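Local coordinates for virulence factor (Pectobacterium carotovorum, PDB 2W3Y), which is an S-palmitoylated virulence factor that binds lipid vesicles and is produced by a bacterial pathogen of Drosophila, at residues V42-Y47 with D92-V97. Sequence-based numbering, arbitrary orientation.
Sequences VQYQTY and DIWKEV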
ATOM      1  N   VAL A  42      -7.179   4.552  -5.733  1.00 18.28           N
ATOM      2  CA  VAL A  42      -6.246   4.099  -4.700  1.00 18.51           C
ATOM      3  C   VAL A  42      -6.293   2.580  -4.734  1.00 18.49           C
ATOM      4  O   VAL A  42      -7.358   2.003  -4.531  1.00 18.06           O
ATOM      5  CB  VAL A  42      -6.678   4.540  -3.265  1.00 19.76           C
ATOM      6  CG1 VAL A  42      -5.619   4.119  -2.247  1.00 18.82           C
ATOM      7  CG2 VAL A  42      -6.961   6.030  -3.204  1.00 20.86           C
ATOM      8  N   GLN A  43      -5.147   1.953  -4.978  1.00 18.51           N
ATOM      9  CA  GLN A  43      -5.035   0.515  -5.048  1.00 19.74           C
ATOM     10  C   GLN A  43      -4.695   0.049  -3.625  1.00 18.93           C
ATOM     11  O   GLN A  43      -3.622   0.301  -3.153  1.00 19.34           O
ATOM     12  CB  GLN A  43      -3.901   0.176  -6.026  1.00 19.57           C
ATOM     13  CG  GLN A  43      -3.931  -1.194  -6.604  1.00 24.11           C
ATOM     14  CD  GLN A  43      -4.753  -1.242  -7.847  1.00 26.79           C
ATOM     15  OE1 GLN A  43      -4.339  -0.743  -8.911  1.00 24.80           O
ATOM     16  NE2 GLN A  43      -5.947  -1.833  -7.732  1.00 26.10           N
ATOM     17  N   TYR A  44      -5.631  -0.590  -2.935  1.00 19.72           N
ATOM     18  CA  TYR A  44      -5.380  -1.096  -1.578  1.00 19.63           C
ATOM     19  C   TYR A  44      -4.811  -2.509  -1.635  1.00 20.28           C
ATOM     20  O   TYR A  44      -5.450  -3.397  -2.183  1.00 20.90           O
ATOM     21  CB  TYR A  44      -6.674  -1.083  -0.765  1.00 19.44           C
ATOM     22  CG  TYR A  44      -7.239   0.286  -0.471  1.00 19.30           C
ATOM     23  CD1 TYR A  44      -6.639   1.121   0.492  1.00 19.30           C
ATOM     24  CD2 TYR A  44      -8.382   0.737  -1.119  1.00 17.98           C
ATOM     25  CE1 TYR A  44      -7.161   2.365   0.792  1.00 18.77           C
ATOM     26  CE2 TYR A  44      -8.917   2.015  -0.825  1.00 20.78           C
ATOM     27  CZ  TYR A  44      -8.281   2.809   0.122  1.00 19.15           C
ATOM     28  OH  TYR A  44      -8.793   4.035   0.436  1.00 19.82           O
ATOM     29  N   GLN A  45      -3.611  -2.734  -1.092  1.00 20.10           N
ATOM     30  CA  GLN A  45      -2.943  -4.036  -1.275  1.00 19.86           C
ATOM     31  C   GLN A  45      -2.239  -4.567  -0.014  1.00 20.72           C
ATOM     32  O   GLN A  45      -1.802  -3.796   0.842  1.00 21.03           O
ATOM     33  CB  GLN A  45      -1.907  -3.966  -2.415  1.00 18.68           C
ATOM     34  CG  GLN A  45      -2.390  -3.251  -3.670  1.00 19.02           C
ATOM     35  CD  GLN A  45      -3.046  -4.192  -4.657  1.00 18.94           C
ATOM     36  OE1 GLN A  45      -2.355  -4.952  -5.334  1.00 21.66           O
ATOM     37  NE2 GLN A  45      -4.378  -4.159  -4.737  1.00 17.84           N
ATOM     38  N   THR A  46      -2.142  -5.892   0.092  1.00 20.89           N
ATOM     39  CA  THR A  46      -1.350  -6.551   1.144  1.00 21.15           C
ATOM     40  C   THR A  46      -0.485  -7.628   0.500  1.00 21.29           C
ATOM     41  O   THR A  46      -0.996  -8.630  -0.027  1.00 20.03           O
ATOM     42  CB  THR A  46      -2.242  -7.205   2.230  1.00 21.95           C
ATOM     43  OG1 THR A  46      -3.158  -6.240   2.747  1.00 21.98           O
ATOM     44  CG2 THR A  46      -1.386  -7.724   3.402  1.00 20.76           C
ATOM     45  N   TYR A  47       0.829  -7.408   0.505  1.00 21.65           N
ATOM     46  CA  TYR A  47       1.736  -8.364  -0.109  1.00 21.98           C
ATOM     47  C   TYR A  47       2.526  -9.087   0.957  1.00 22.33           C
ATOM     48  O   TYR A  47       3.206  -8.464   1.773  1.00 22.93           O
ATOM     49  CB  TYR A  47       2.716  -7.692  -1.066  1.00 22.23           C
ATOM     50  CG  TYR A  47       2.070  -6.910  -2.189  1.00 22.26           C
ATOM     51  CD1 TYR A  47       0.914  -7.378  -2.824  1.00 23.18           C
ATOM     52  CD2 TYR A  47       2.626  -5.703  -2.627  1.00 22.92           C
ATOM     53  CE1 TYR A  47       0.306  -6.653  -3.857  1.00 22.83           C
ATOM     54  CE2 TYR A  47       2.031  -4.976  -3.674  1.00 22.60           C
ATOM     55  CZ  TYR A  47       0.875  -5.465  -4.284  1.00 22.23           C
ATOM     56  OH  TYR A  47       0.275  -4.770  -5.318  1.00 20.72           O
ATOM     57  N   ASP A  92      -0.091  14.593  -1.611  1.00 26.27           N
ATOM     58  CA  ASP A  92       0.445  15.436  -0.542  1.00 27.81           C
ATOM     59  C   ASP A  92      -0.373  15.345   0.755  1.00 26.34           C
ATOM     60  O   ASP A  92       0.185  15.444   1.836  1.00 26.81           O
ATOM     61  CB  ASP A  92       0.648  16.890  -1.007  1.00 28.87           C
ATOM     62  CG  ASP A  92       1.889  17.055  -1.917  1.00 33.83           C
ATOM     63  OD1 ASP A  92       1.836  17.902  -2.851  1.00 39.61           O
ATOM     64  OD2 ASP A  92       2.925  16.357  -1.703  1.00 39.31           O
ATOM     65  N   ILE A  93      -1.684  15.134   0.646  1.00 25.91           N
ATOM     66  CA  ILE A  93      -2.545  14.927   1.834  1.00 24.43           C
ATOM     67  C   ILE A  93      -2.306  13.568   2.519  1.00 23.52           C
ATOM     68  O   ILE A  93      -2.260  13.484   3.761  1.00 23.37           O
ATOM     69  CB  ILE A  93      -4.035  15.134   1.491  1.00 25.09           C
ATOM     70  CG1 ILE A  93      -4.269  16.579   1.007  1.00 25.70           C
ATOM     71  CG2 ILE A  93      -4.920  14.777   2.689  1.00 24.97           C
ATOM     72  CD1 ILE A  93      -5.624  16.817   0.369  1.00 28.01           C
ATOM     73  N   TRP A  94      -2.158  12.517   1.710  1.00 23.05           N
ATOM     74  CA  TRP A  94      -1.691  11.195   2.181  1.00 22.58           C
ATOM     75  C   TRP A  94      -0.323  11.272   2.876  1.00 23.51           C
ATOM     76  O   TRP A  94      -0.099  10.644   3.916  1.00 22.84           O
ATOM     77  CB  TRP A  94      -1.632  10.194   1.003  1.00 22.06           C
ATOM     78  CG  TRP A  94      -2.992   9.777   0.481  1.00 20.67           C
ATOM     79  CD1 TRP A  94      -3.787  10.473  -0.389  1.00 20.70           C
ATOM     80  CD2 TRP A  94      -3.706   8.568   0.793  1.00 21.00           C
ATOM     81  NE1 TRP A  94      -4.954   9.776  -0.627  1.00 22.02           N
ATOM     82  CE2 TRP A  94      -4.931   8.608   0.087  1.00 21.50           C
ATOM     83  CE3 TRP A  94      -3.434   7.463   1.614  1.00 21.24           C
ATOM     84  CZ2 TRP A  94      -5.892   7.576   0.171  1.00 20.46           C
ATOM     85  CZ3 TRP A  94      -4.384   6.440   1.697  1.00 20.95           C
ATOM     86  CH2 TRP A  94      -5.594   6.505   0.971  1.00 20.70           C
ATOM     87  N   LYS A  95       0.606  12.041   2.298  1.00 24.21           N
ATOM     88  CA  LYS A  95       1.917  12.214   2.919  1.00 26.06           C
ATOM     89  C   LYS A  95       1.842  12.940   4.286  1.00 25.86           C
ATOM     90  O   LYS A  95       2.496  12.520   5.247  1.00 26.45           O
ATOM     91  CB  LYS A  95       2.890  12.908   1.955  1.00 26.05           C
ATOM     92  CG  LYS A  95       4.323  13.035   2.486  1.00 28.30           C
ATOM     93  CD  LYS A  95       5.255  13.658   1.443  1.00 28.87           C
ATOM     94  CE  LYS A  95       5.006  15.152   1.287  1.00 34.00           C
ATOM     95  NZ  LYS A  95       5.878  15.781   0.224  1.00 38.38           N
ATOM     96  N   GLU A  96       1.044  14.005   4.367  1.00 26.77           N
ATOM     97  CA  GLU A  96       0.830  14.747   5.634  1.00 26.96           C
ATOM     98  C   GLU A  96       0.340  13.825   6.766  1.00 26.61           C
ATOM     99  O   GLU A  96       0.824  13.897   7.904  1.00 26.92           O
ATOM    100  CB  GLU A  96      -0.157  15.909   5.408  1.00 27.04           C
ATOM    101  CG  GLU A  96      -0.551  16.752   6.663  1.00 29.20           C
ATOM    102  CD  GLU A  96       0.479  17.816   7.053  1.00 35.34           C
ATOM    103  OE1 GLU A  96       1.602  17.830   6.475  1.00 38.37           O
ATOM    104  OE2 GLU A  96       0.161  18.651   7.939  1.00 36.38           O
ATOM    105  N   VAL A  97      -0.592  12.937   6.434  1.00 26.08           N
ATOM    106  CA  VAL A  97      -1.212  12.030   7.415  1.00 25.27           C
ATOM    107  C   VAL A  97      -0.240  10.910   7.828  1.00 25.79           C
ATOM    108  O   VAL A  97      -0.133  10.579   9.020  1.00 25.10           O
ATOM    109  CB  VAL A  97      -2.575  11.480   6.886  1.00 25.49           C
ATOM    110  CG1 VAL A  97      -3.086  10.310   7.729  1.00 24.36           C
ATOM    111  CG2 VAL A  97      -3.647  12.611   6.814  1.00 25.22           C
TER
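Val42 of strand 40-49 and Trp94 of helix 91-105 meet with their backbones well apart, the nearest CA atoms, those of these two residues, lying 10.9 Å from each other. This is helix-on-sheet packing in the new fold of Evf, a mixed sheet packed with helices: the long indole of Trp94 bridges the gap between its helix and the sheet, in which strand 40-49 runs parallel to strands 166-179 and 262-266. Val42 and Trp94 point at each other from opposite directions, and both valine methyls reach the six-membered part of the indole. Val42 CG2 lies 3.9 Å from Trp94 CZ2, and Val42 CG1 is 4.0 Å from Trp94 CH2. The same CG1, anti to the backbone N (chi1 -176°), also sits over one face of the Tyr44 ring, 3.8 Å above its plane and offset toward the rim; this one methyl thus meets both aromatic side chains, in directions about a right angle apart. Tyr44 does not set out toward the helix, but its hydroxyl end comes nearer, and the Tyr44 and Trp94 side chains cross at roughly a right angle.

The polar ends of both aromatics are satisfied outside the two segments: Tyr44 OH by Ser75 OG and the carbonyl of Val33, Trp94 NE1 by the carbonyl of Lys88. These bonds probably help to fix how the two rings sit, while helix 57-81 also packs on Trp94 through Ser75 and Val78. A bound palmitic acid lies about 11 Å from the side chain of Val42, too far to take part. Buried and almost wholly apolar, the contact is completed by Tyr44 OH, which comes in at the indole edge, near its plane, 4.1 Å from Trp94 CH2.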